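Local atomic coordinates of Lactamase_B domain-containing protein (Bacillus lehensis G1, PDB entry 7EV5), a protein that binds two zinc ions in a metallo-beta-lactamase fold and probably acts as a hydrolase with both beta-lactamase and glyoxalase II activity. Residues Ile10-Tyr15 and His56-Gly61; Ile26-Gly31 and Leu51-His56; Pro47-Leu52 and Pro73-Thr78. All coordinates share one frame; numbering follows the deposited sequence.

Contact 1: residues Ile10-Tyr15 and His56-Gly61; sequences IQTNAY and HFDHIG. With ZN (zinc ion), chain C; ZN (zinc ion), chain B.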
loop_
_atom_site.group_PDB
_atom_site.type_symbol
_atom_site.label_atom_id
_atom_site.label_comp_id
_atom_site.label_asym_id
_atom_site.label_seq_id
_atom_site.Cartn_x
_atom_site.Cartn_y
_atom_site.Cartn_z
ATOM N N ILE A 10 3.212 14.301 3.377
ATOM C CA ILE A 10 3.375 13.223 4.348
ATOM C C ILE A 10 4.564 12.331 4.008
ATOM O O ILE A 10 5.117 11.664 4.895
ATOM C CB ILE A 10 2.061 12.422 4.463
ATOM C CG1 ILE A 10 0.875 13.362 4.696
ATOM C CG2 ILE A 10 2.149 11.359 5.563
ATOM C CD1 ILE A 10 0.905 14.058 6.036
ATOM N N GLN A 11 4.981 12.317 2.740
ATOM C CA GLN A 11 6.091 11.499 2.254
ATOM C C GLN A 11 5.789 10.005 2.315
ATOM O O GLN A 11 6.705 9.186 2.435
ATOM C CB GLN A 11 7.423 11.842 2.932
ATOM C CG GLN A 11 7.976 13.208 2.522
ATOM C CD GLN A 11 8.574 13.190 1.124
ATOM O OE1 GLN A 11 9.691 12.718 0.925
ATOM N NE2 GLN A 11 7.831 13.696 0.151
ATOM N N THR A 12 4.505 9.657 2.225
ATOM C CA THR A 12 4.100 8.264 2.125
ATOM C C THR A 12 4.789 7.597 0.942
ATOM O O THR A 12 4.894 8.176 -0.147
ATOM C CB THR A 12 2.592 8.218 1.923
ATOM O OG1 THR A 12 1.966 8.870 3.037
ATOM C CG2 THR A 12 2.073 6.775 1.848
ATOM N N ASN A 13 5.240 6.364 1.156
ATOM C CA ASN A 13 5.957 5.623 0.119
ATOM C C ASN A 13 4.964 5.036 -0.876
ATOM O O ASN A 13 4.211 4.115 -0.541
ATOM C CB ASN A 13 6.747 4.476 0.739
ATOM C CG ASN A 13 7.855 4.946 1.640
ATOM O OD1 ASN A 13 8.585 5.873 1.300
ATOM N ND2 ASN A 13 8.003 4.302 2.789
ATOM N N ALA A 14 4.966 5.550 -2.099
ATOM C CA ALA A 14 4.464 4.753 -3.204
ATOM C C ALA A 14 5.542 3.760 -3.605
ATOM O O ALA A 14 6.714 3.907 -3.259
ATOM C CB ALA A 14 4.152 5.643 -4.409
ATOM N N TYR A 15 5.144 2.740 -4.351
ATOM C CA TYR A 15 6.103 1.794 -4.909
ATOM C C TYR A 15 5.774 1.553 -6.367
ATOM O O TYR A 15 4.603 1.474 -6.743
ATOM C CB TYR A 15 6.116 0.447 -4.151
ATOM C CG TYR A 15 6.633 0.629 -2.760
ATOM C CD1 TYR A 15 7.995 0.639 -2.506
ATOM C CD2 TYR A 15 5.766 0.848 -1.703
ATOM C CE1 TYR A 15 8.475 0.848 -1.238
ATOM C CE2 TYR A 15 6.242 1.074 -0.427
ATOM C CZ TYR A 15 7.601 1.060 -0.195
ATOM O OH TYR A 15 8.105 1.281 1.076
ATOM N N HIS A 56 -6.469 5.319 3.166
ATOM C CA HIS A 56 -6.171 6.575 3.844
ATOM C C HIS A 56 -5.704 7.611 2.830
ATOM O O HIS A 56 -5.059 7.289 1.826
ATOM C CB HIS A 56 -5.087 6.378 4.905
ATOM C CG HIS A 56 -5.606 5.843 6.197
ATOM N ND1 HIS A 56 -4.824 5.107 7.058
ATOM C CD2 HIS A 56 -6.822 5.941 6.782
ATOM C CE1 HIS A 56 -5.530 4.779 8.123
ATOM N NE2 HIS A 56 -6.748 5.266 7.977
ATOM N N PHE A 57 -6.031 8.875 3.121
ATOM C CA PHE A 57 -5.790 9.964 2.171
ATOM C C PHE A 57 -4.338 10.016 1.692
ATOM O O PHE A 57 -4.072 10.381 0.539
ATOM C CB PHE A 57 -6.191 11.306 2.803
ATOM C CG PHE A 57 -5.229 11.784 3.866
ATOM C CD1 PHE A 57 -4.207 12.684 3.560
ATOM C CD2 PHE A 57 -5.336 11.316 5.168
ATOM C CE1 PHE A 57 -3.323 13.109 4.540
ATOM C CE2 PHE A 57 -4.452 11.735 6.154
ATOM C CZ PHE A 57 -3.439 12.632 5.839
ATOM N N ASP A 58 -3.381 9.703 2.568
ATOM C CA ASP A 58 -1.974 9.837 2.221
ATOM C C ASP A 58 -1.501 8.754 1.266
ATOM O O ASP A 58 -0.364 8.816 0.791
ATOM C CB ASP A 58 -1.105 9.894 3.491
ATOM C CG ASP A 58 -1.248 8.656 4.368
ATOM O OD1 ASP A 58 -2.392 8.355 4.784
ATOM O OD2 ASP A 58 -0.200 8.024 4.649
ATOM N N HIS A 59 -2.353 7.778 0.963
ATOM C CA HIS A 59 -2.038 6.728 0.008
ATOM C C HIS A 59 -2.785 6.861 -1.309
ATOM O O HIS A 59 -2.541 6.055 -2.217
ATOM C CB HIS A 59 -2.301 5.346 0.637
ATOM C CG HIS A 59 -1.454 5.093 1.844
ATOM N ND1 HIS A 59 -0.424 4.175 1.871
ATOM C CD2 HIS A 59 -1.451 5.699 3.052
ATOM C CE1 HIS A 59 0.170 4.223 3.053
ATOM N NE2 HIS A 59 -0.426 5.150 3.784
ATOM N N ILE A 60 -3.669 7.856 -1.457
ATOM C CA ILE A 60 -4.601 7.906 -2.581
ATOM C C ILE A 60 -4.618 9.240 -3.310
ATOM O O ILE A 60 -5.348 9.377 -4.296
ATOM C CB ILE A 60 -6.037 7.523 -2.178
ATOM C CG1 ILE A 60 -6.618 8.625 -1.281
ATOM C CG2 ILE A 60 -6.055 6.145 -1.519
ATOM C CD1 ILE A 60 -8.103 8.494 -1.025
ATOM N N GLY A 61 -3.851 10.231 -2.863
ATOM C CA GLY A 61 -4.005 11.574 -3.409
ATOM C C GLY A 61 -3.668 11.697 -4.881
ATOM O O GLY A 61 -4.179 12.592 -5.557
HETATM ZN ZN ZN C . -0.001 5.911 5.645
HETATM ZN ZN ZN B . -2.796 4.559 6.806
HETATM O O HOH W 1 -1.818 6.189 6.436
#

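Contact 2: residues Ile26-Gly31 and Leu51-His56; sequences IFDPGG and LLTHAH. With ZN (zinc ion), chain B.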
loop_
_atom_site.group_PDB
_atom_site.type_symbol
_atom_site.label_atom_id
_atom_site.label_comp_id
_atom_site.label_asym_id
_atom_site.label_seq_id
_atom_site.Cartn_x
_atom_site.Cartn_y
_atom_site.Cartn_z
ATOM N N ILE A 26 1.819 -0.191 -9.757
ATOM C CA ILE A 26 1.940 0.978 -8.890
ATOM C C ILE A 26 1.209 0.683 -7.589
ATOM O O ILE A 26 0.057 0.243 -7.622
ATOM C CB ILE A 26 1.338 2.224 -9.560
ATOM C CG1 ILE A 26 2.050 2.541 -10.885
ATOM C CG2 ILE A 26 1.392 3.402 -8.596
ATOM C CD1 ILE A 26 1.364 3.638 -11.707
ATOM N N PHE A 27 1.865 0.935 -6.452
ATOM C CA PHE A 27 1.244 0.813 -5.136
ATOM C C PHE A 27 1.139 2.183 -4.495
ATOM O O PHE A 27 2.112 2.941 -4.492
ATOM C CB PHE A 27 2.086 -0.073 -4.215
ATOM C CG PHE A 27 2.213 -1.479 -4.692
ATOM C CD1 PHE A 27 1.344 -2.460 -4.251
ATOM C CD2 PHE A 27 3.186 -1.819 -5.612
ATOM C CE1 PHE A 27 1.461 -3.758 -4.708
ATOM C CE2 PHE A 27 3.300 -3.114 -6.083
ATOM C CZ PHE A 27 2.442 -4.083 -5.624
ATOM N N ASP A 28 -0.032 2.486 -3.945
ATOM C CA ASP A 28 -0.226 3.632 -3.065
ATOM C C ASP A 28 0.317 4.963 -3.592
ATOM O O ASP A 28 1.186 5.574 -2.960
ATOM C CB ASP A 28 0.348 3.348 -1.680
ATOM C CG ASP A 28 -0.368 2.232 -0.950
ATOM O OD1 ASP A 28 -1.290 1.609 -1.513
ATOM O OD2 ASP A 28 0.000 1.960 0.218
ATOM N N PRO A 29 -0.165 5.435 -4.745
ATOM C CA PRO A 29 0.226 6.766 -5.232
ATOM C C PRO A 29 -0.467 7.870 -4.443
ATOM O O PRO A 29 -1.618 8.219 -4.726
ATOM C CB PRO A 29 -0.221 6.732 -6.697
ATOM C CG PRO A 29 -1.424 5.845 -6.707
ATOM C CD PRO A 29 -1.218 4.832 -5.581
ATOM N N GLY A 30 0.230 8.407 -3.442
ATOM C CA GLY A 30 -0.423 9.162 -2.392
ATOM C C GLY A 30 -0.473 10.667 -2.560
ATOM O O GLY A 30 -1.310 11.326 -1.945
ATOM N N GLY A 31 0.422 11.210 -3.377
ATOM C CA GLY A 31 0.523 12.647 -3.559
ATOM C C GLY A 31 1.491 12.916 -4.684
ATOM O O GLY A 31 1.988 11.993 -5.332
ATOM N N LEU A 51 -2.522 -0.764 -7.173
ATOM C CA LEU A 51 -2.911 -1.617 -6.058
ATOM C C LEU A 51 -2.807 -0.789 -4.786
ATOM O O LEU A 51 -1.748 -0.232 -4.488
ATOM C CB LEU A 51 -2.001 -2.841 -5.966
ATOM C CG LEU A 51 -1.955 -3.803 -7.160
ATOM C CD1 LEU A 51 -1.207 -5.073 -6.792
ATOM C CD2 LEU A 51 -3.346 -4.116 -7.703
ATOM N N LEU A 52 -3.904 -0.687 -4.052
ATOM C CA LEU A 52 -3.917 0.098 -2.829
ATOM C C LEU A 52 -3.839 -0.826 -1.627
ATOM O O LEU A 52 -4.655 -1.748 -1.483
ATOM C CB LEU A 52 -5.188 0.938 -2.744
ATOM C CG LEU A 52 -5.340 2.015 -3.816
ATOM C CD1 LEU A 52 -6.659 2.724 -3.620
ATOM C CD2 LEU A 52 -4.164 3.007 -3.797
ATOM N N THR A 53 -2.870 -0.575 -0.752
ATOM C CA THR A 53 -2.854 -1.306 0.509
ATOM C C THR A 53 -4.042 -0.913 1.370
ATOM O O THR A 53 -4.591 -1.748 2.102
ATOM C CB THR A 53 -1.543 -1.074 1.274
ATOM O OG1 THR A 53 -1.436 0.301 1.676
ATOM C CG2 THR A 53 -0.345 -1.474 0.435
ATOM N N HIS A 54 -4.435 0.356 1.306
ATOM C CA HIS A 54 -5.577 0.897 2.030
ATOM C C HIS A 54 -5.869 2.281 1.468
ATOM O O HIS A 54 -5.118 2.801 0.633
ATOM C CB HIS A 54 -5.397 0.876 3.564
ATOM C CG HIS A 54 -4.323 1.782 4.116
ATOM N ND1 HIS A 54 -3.001 1.723 3.731
ATOM C CD2 HIS A 54 -4.382 2.709 5.103
ATOM C CE1 HIS A 54 -2.297 2.588 4.444
ATOM N NE2 HIS A 54 -3.115 3.213 5.272
ATOM N N ALA A 55 -6.962 2.880 1.943
ATOM C CA ALA A 55 -7.496 4.085 1.323
ATOM C C ALA A 55 -7.384 5.319 2.203
ATOM O O ALA A 55 -8.118 6.291 1.994
ATOM C CB ALA A 55 -8.931 3.878 0.841
ATOM N N HIS A 56 -6.469 5.319 3.166
ATOM C CA HIS A 56 -6.171 6.575 3.844
ATOM C C HIS A 56 -5.704 7.611 2.830
ATOM O O HIS A 56 -5.059 7.289 1.826
ATOM C CB HIS A 56 -5.087 6.378 4.905
ATOM C CG HIS A 56 -5.606 5.843 6.197
ATOM N ND1 HIS A 56 -4.824 5.107 7.058
ATOM C CD2 HIS A 56 -6.822 5.941 6.782
ATOM C CE1 HIS A 56 -5.530 4.779 8.123
ATOM N NE2 HIS A 56 -6.748 5.266 7.977
HETATM ZN ZN ZN B . -2.796 4.559 6.806
HETATM O O HOH W 1 -1.818 6.189 6.436
#

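Contact 3: residues Pro47-Leu52 and Pro73-Thr78; sequences PLAILL and PVYLHT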
loop_
_atom_site.group_PDB
_atom_site.type_symbol
_atom_site.label_atom_id
_atom_site.label_comp_id
_atom_site.label_asym_id
_atom_site.label_seq_id
_atom_site.Cartn_x
_atom_site.Cartn_y
_atom_site.Cartn_z
ATOM N N PRO A 47 2.526 1.260 -16.841
ATOM C CA PRO A 47 1.827 0.696 -15.683
ATOM C C PRO A 47 0.592 -0.075 -16.113
ATOM O O PRO A 47 -0.057 0.249 -17.110
ATOM C CB PRO A 47 1.452 1.925 -14.846
ATOM C CG PRO A 47 1.508 3.066 -15.772
ATOM C CD PRO A 47 2.465 2.730 -16.881
ATOM N N LEU A 48 0.297 -1.128 -15.344
ATOM C CA LEU A 48 -0.813 -2.036 -15.599
ATOM C C LEU A 48 -1.961 -1.889 -14.613
ATOM O O LEU A 48 -3.098 -2.222 -14.965
ATOM C CB LEU A 48 -0.333 -3.495 -15.556
ATOM C CG LEU A 48 0.808 -3.861 -16.499
ATOM C CD1 LEU A 48 1.272 -5.290 -16.245
ATOM C CD2 LEU A 48 0.375 -3.678 -17.950
ATOM N N ALA A 49 -1.698 -1.393 -13.403
ATOM C CA ALA A 49 -2.714 -1.330 -12.362
ATOM C C ALA A 49 -2.183 -0.482 -11.217
ATOM O O ALA A 49 -0.975 -0.319 -11.057
ATOM C CB ALA A 49 -3.064 -2.730 -11.843
ATOM N N ILE A 50 -3.116 0.050 -10.428
ATOM C CA ILE A 50 -2.845 0.648 -9.124
ATOM C C ILE A 50 -3.389 -0.311 -8.075
ATOM O O ILE A 50 -4.585 -0.636 -8.088
ATOM C CB ILE A 50 -3.526 2.014 -8.979
ATOM C CG1 ILE A 50 -2.954 2.998 -9.999
ATOM C CG2 ILE A 50 -3.380 2.540 -7.549
ATOM C CD1 ILE A 50 -3.824 4.209 -10.199
ATOM N N LEU A 51 -2.522 -0.764 -7.173
ATOM C CA LEU A 51 -2.911 -1.617 -6.058
ATOM C C LEU A 51 -2.807 -0.789 -4.786
ATOM O O LEU A 51 -1.748 -0.232 -4.488
ATOM C CB LEU A 51 -2.001 -2.841 -5.966
ATOM C CG LEU A 51 -1.955 -3.803 -7.160
ATOM C CD1 LEU A 51 -1.207 -5.073 -6.792
ATOM C CD2 LEU A 51 -3.346 -4.116 -7.703
ATOM N N LEU A 52 -3.904 -0.687 -4.052
ATOM C CA LEU A 52 -3.917 0.098 -2.829
ATOM C C LEU A 52 -3.839 -0.826 -1.627
ATOM O O LEU A 52 -4.655 -1.748 -1.483
ATOM C CB LEU A 52 -5.188 0.938 -2.744
ATOM C CG LEU A 52 -5.340 2.015 -3.816
ATOM C CD1 LEU A 52 -6.659 2.724 -3.620
ATOM C CD2 LEU A 52 -4.164 3.007 -3.797
ATOM N N PRO A 73 -6.662 0.122 -14.012
ATOM C CA PRO A 73 -7.595 -0.165 -12.919
ATOM C C PRO A 73 -6.992 0.137 -11.555
ATOM O O PRO A 73 -5.775 0.137 -11.369
ATOM C CB PRO A 73 -7.822 -1.675 -13.064
ATOM C CG PRO A 73 -6.578 -2.184 -13.726
ATOM C CD PRO A 73 -6.213 -1.103 -14.701
ATOM N N VAL A 74 -7.893 0.377 -10.601
ATOM C CA VAL A 74 -7.573 0.598 -9.193
ATOM C C VAL A 74 -8.158 -0.556 -8.386
ATOM O O VAL A 74 -9.363 -0.835 -8.472
ATOM C CB VAL A 74 -8.144 1.940 -8.700
ATOM C CG1 VAL A 74 -7.940 2.099 -7.181
ATOM C CG2 VAL A 74 -7.520 3.094 -9.472
ATOM N N TYR A 75 -7.317 -1.198 -7.574
ATOM C CA TYR A 75 -7.715 -2.296 -6.695
ATOM C C TYR A 75 -7.725 -1.833 -5.242
ATOM O O TYR A 75 -6.760 -1.205 -4.784
ATOM C CB TYR A 75 -6.741 -3.470 -6.813
ATOM C CG TYR A 75 -6.849 -4.272 -8.092
ATOM C CD1 TYR A 75 -7.340 -5.573 -8.075
ATOM C CD2 TYR A 75 -6.445 -3.733 -9.310
ATOM C CE1 TYR A 75 -7.434 -6.311 -9.249
ATOM C CE2 TYR A 75 -6.543 -4.464 -10.482
ATOM C CZ TYR A 75 -7.032 -5.745 -10.433
ATOM O OH TYR A 75 -7.104 -6.452 -11.620
ATOM N N LEU A 76 -8.788 -2.172 -4.505
ATOM C CA LEU A 76 -8.940 -1.777 -3.110
ATOM C C LEU A 76 -9.848 -2.786 -2.417
ATOM O O LEU A 76 -10.772 -3.322 -3.037
ATOM C CB LEU A 76 -9.567 -0.375 -3.028
ATOM C CG LEU A 76 -9.906 0.177 -1.643
ATOM C CD1 LEU A 76 -8.659 0.401 -0.793
ATOM C CD2 LEU A 76 -10.662 1.494 -1.792
ATOM N N HIS A 77 -9.597 -3.030 -1.134
ATOM C CA HIS A 77 -10.460 -3.925 -0.372
ATOM C C HIS A 77 -11.852 -3.326 -0.187
ATOM O O HIS A 77 -12.009 -2.135 0.102
ATOM C CB HIS A 77 -9.851 -4.239 0.996
ATOM C CG HIS A 77 -10.469 -5.435 1.646
ATOM N ND1 HIS A 77 -11.677 -5.384 2.313
ATOM C CD2 HIS A 77 -10.079 -6.731 1.671
ATOM C CE1 HIS A 77 -11.984 -6.595 2.751
ATOM N NE2 HIS A 77 -11.037 -7.430 2.366
ATOM N N THR A 78 -12.868 -4.184 -0.338
ATOM C CA THR A 78 -14.262 -3.745 -0.261
ATOM C C THR A 78 -14.593 -3.054 1.059
ATOM O O THR A 78 -15.479 -2.188 1.098
ATOM C CB THR A 78 -15.196 -4.936 -0.522
ATOM O OG1 THR A 78 -16.511 -4.450 -0.820
ATOM C CG2 THR A 78 -15.263 -5.882 0.674
HETATM O O HOH W 2 -7.008 -2.477 0.105
#

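Contact 1: residues Ile10-Tyr15 and His56-Gly61
One carboxylate oxygen, OD2 of D58, is gripped both by the hydroxyl of T12 and by a zinc ion. T12 OG1 donates to D58 OD2 over 2.8 Å, and OD2 receives it on its anti lone pair, the one turned away from OD1, while the chain C zinc binds the same OD2 at 2.3 Å. An aspartate suits this place because its second oxygen remains available: OD1 accepts from the water that bridges the two metals, at 2.8 Å from the water oxygen. With chi1 at 59°, the carboxylate of D58 stands between its own backbone N and carbonyl carbon.

The threonine serves with both branches. Its methyl, anti to the backbone N, sits over the centre of the H59 imidazole, CG2 lying 3.5 Å from the ring centroid and 14° off the normal, a CH-pi contact that backs the ring as NE2 binds the same zinc at 2.1 Å. The other ring nitrogen, ND1 of H59, is hydrogen-bonded to D28, a second-shell residue that, with the metal at NE2, limits the rotation of the imidazole.

Residues 56-59 belong to the HxHxDH motif of the metallo-beta-lactamase superfamily, in which H56 ND1 reaches the chain B zinc and D58 and H59 its partner. D150 and H191 complete the protein ligands of the chain C site.

I10 brings branched hydrocarbon to the solvent-facing side of the contact: CG2 lies 4.1 Å from D58 CB, and CG1 approaches F57 CE1 at 4.2 Å.

Contact 2: residues Ile26-Gly31 and Leu51-His56
Both oxygens of the D28 carboxylate take hydrogen bonds from the single residue T53. Its hydroxyl OG1 donates to OD2 of D28 over 2.6 Å, and its backbone N donates to OD1 over 2.8 Å, both bonds being received on the syn lone pairs of the carboxylate oxygens. Two bonds from one residue fix the rotation of the buried carboxylate and join it to the loop that carries the zinc-binding HxHxDH motif of the metallo-beta-lactamase fold.

T53 suits this place because its hydroxyl can give and accept at once. With chi1 at 65°, OG1 stands between the backbone N and the carbonyl carbon, where it also receives the N-H of H54 ND1 at 2.9 Å, the oxygen only 3° out of the imidazole plane. That bond orients the ring, whose NE2 binds the chain B zinc at 2.1 Å; H56, H131 and the bridging water complete that site. D28, which also holds H59, is thus second-shell to the chain C zinc, whereas toward the chain B zinc T53 is the second-shell residue and D28 stands one step behind it. Its negative charge may polarise the H59 imidazole, and H54 only indirectly, through T53.

Behind the carboxylate the backbones pair as parallel strands. L51 N donates to I26 O, and the next bond, from D28 N to L51 O, is longer, at 3.3 Å, as strand 23-27 gives way to a turn.

The F27 and L51 side chains lie next to each other and point the same way, bulky hydrocarbon well suited to the buried sheet face, where F27 also stacks on F147. Beyond the strand end and turned away from that side, L52 curls its end back toward P29, its CD2 3.9 Å from P29 CD.

Contact 3: residues Pro47-Leu52 and Pro73-Thr78
L48 meets P73 through its carbonyl oxygen, O lying 3.3 Å from the ring carbon CD; lacking an N-H, proline can end the ladder here without leaving a donor unused. The small A49 leaves room for its larger neighbours, its CB 4.0 Å from P73 CG and 4.1 Å from Y75 CE2. I50 bonds with both backbone atoms: its N donates to P73 O over 2.8 Å, almost straight at 176°, and its O accepts from Y75 N. On the same face, beta-branched I50 and V74 run alongside each other. V74 holds CG1 anti to its N (chi1 174°), which brings CG1 to L52 CD1 and lays CG2 against I50 CD1. L51 puts its CD2 methyl obliquely against the tyrosine ring, 3.5 Å from Y75 CD2. L52 N then donates to Y75 O over 3.0 Å, while its carbonyl shares a water with H77 N.

The two parallel strands, 29° apart in direction, and the helix 63-70 that connects them make a beta-alpha-beta unit. Helix 63-70 packs on the face of I50, L52 and V74, strand 115-118 on that of A49 and Y75, and strands 23-27 and 108-110 flank the pair within the sheet.

Overall arrangement
From the N terminus, strand 12-18 leads directly into its antiparallel neighbour 23-27, and helix 33-42 then carries the chain to strand 46-51. Contact 2 closes the loop between 26-31 and 51-56, nested within the longer loop that contact 1 closes from 10-15 to 56-61. Contact 3 starts at 47-52, where contact 2 ends, and runs on to 73-78 across helix 63-70, so that its segments alternate with those of contact 1. Contacts 2 and 3 share L51 and L52 and join three successive strands of one sheet. Contacts 1 and 2 share H56 and tie the ends of two strands to the zinc-binding loop.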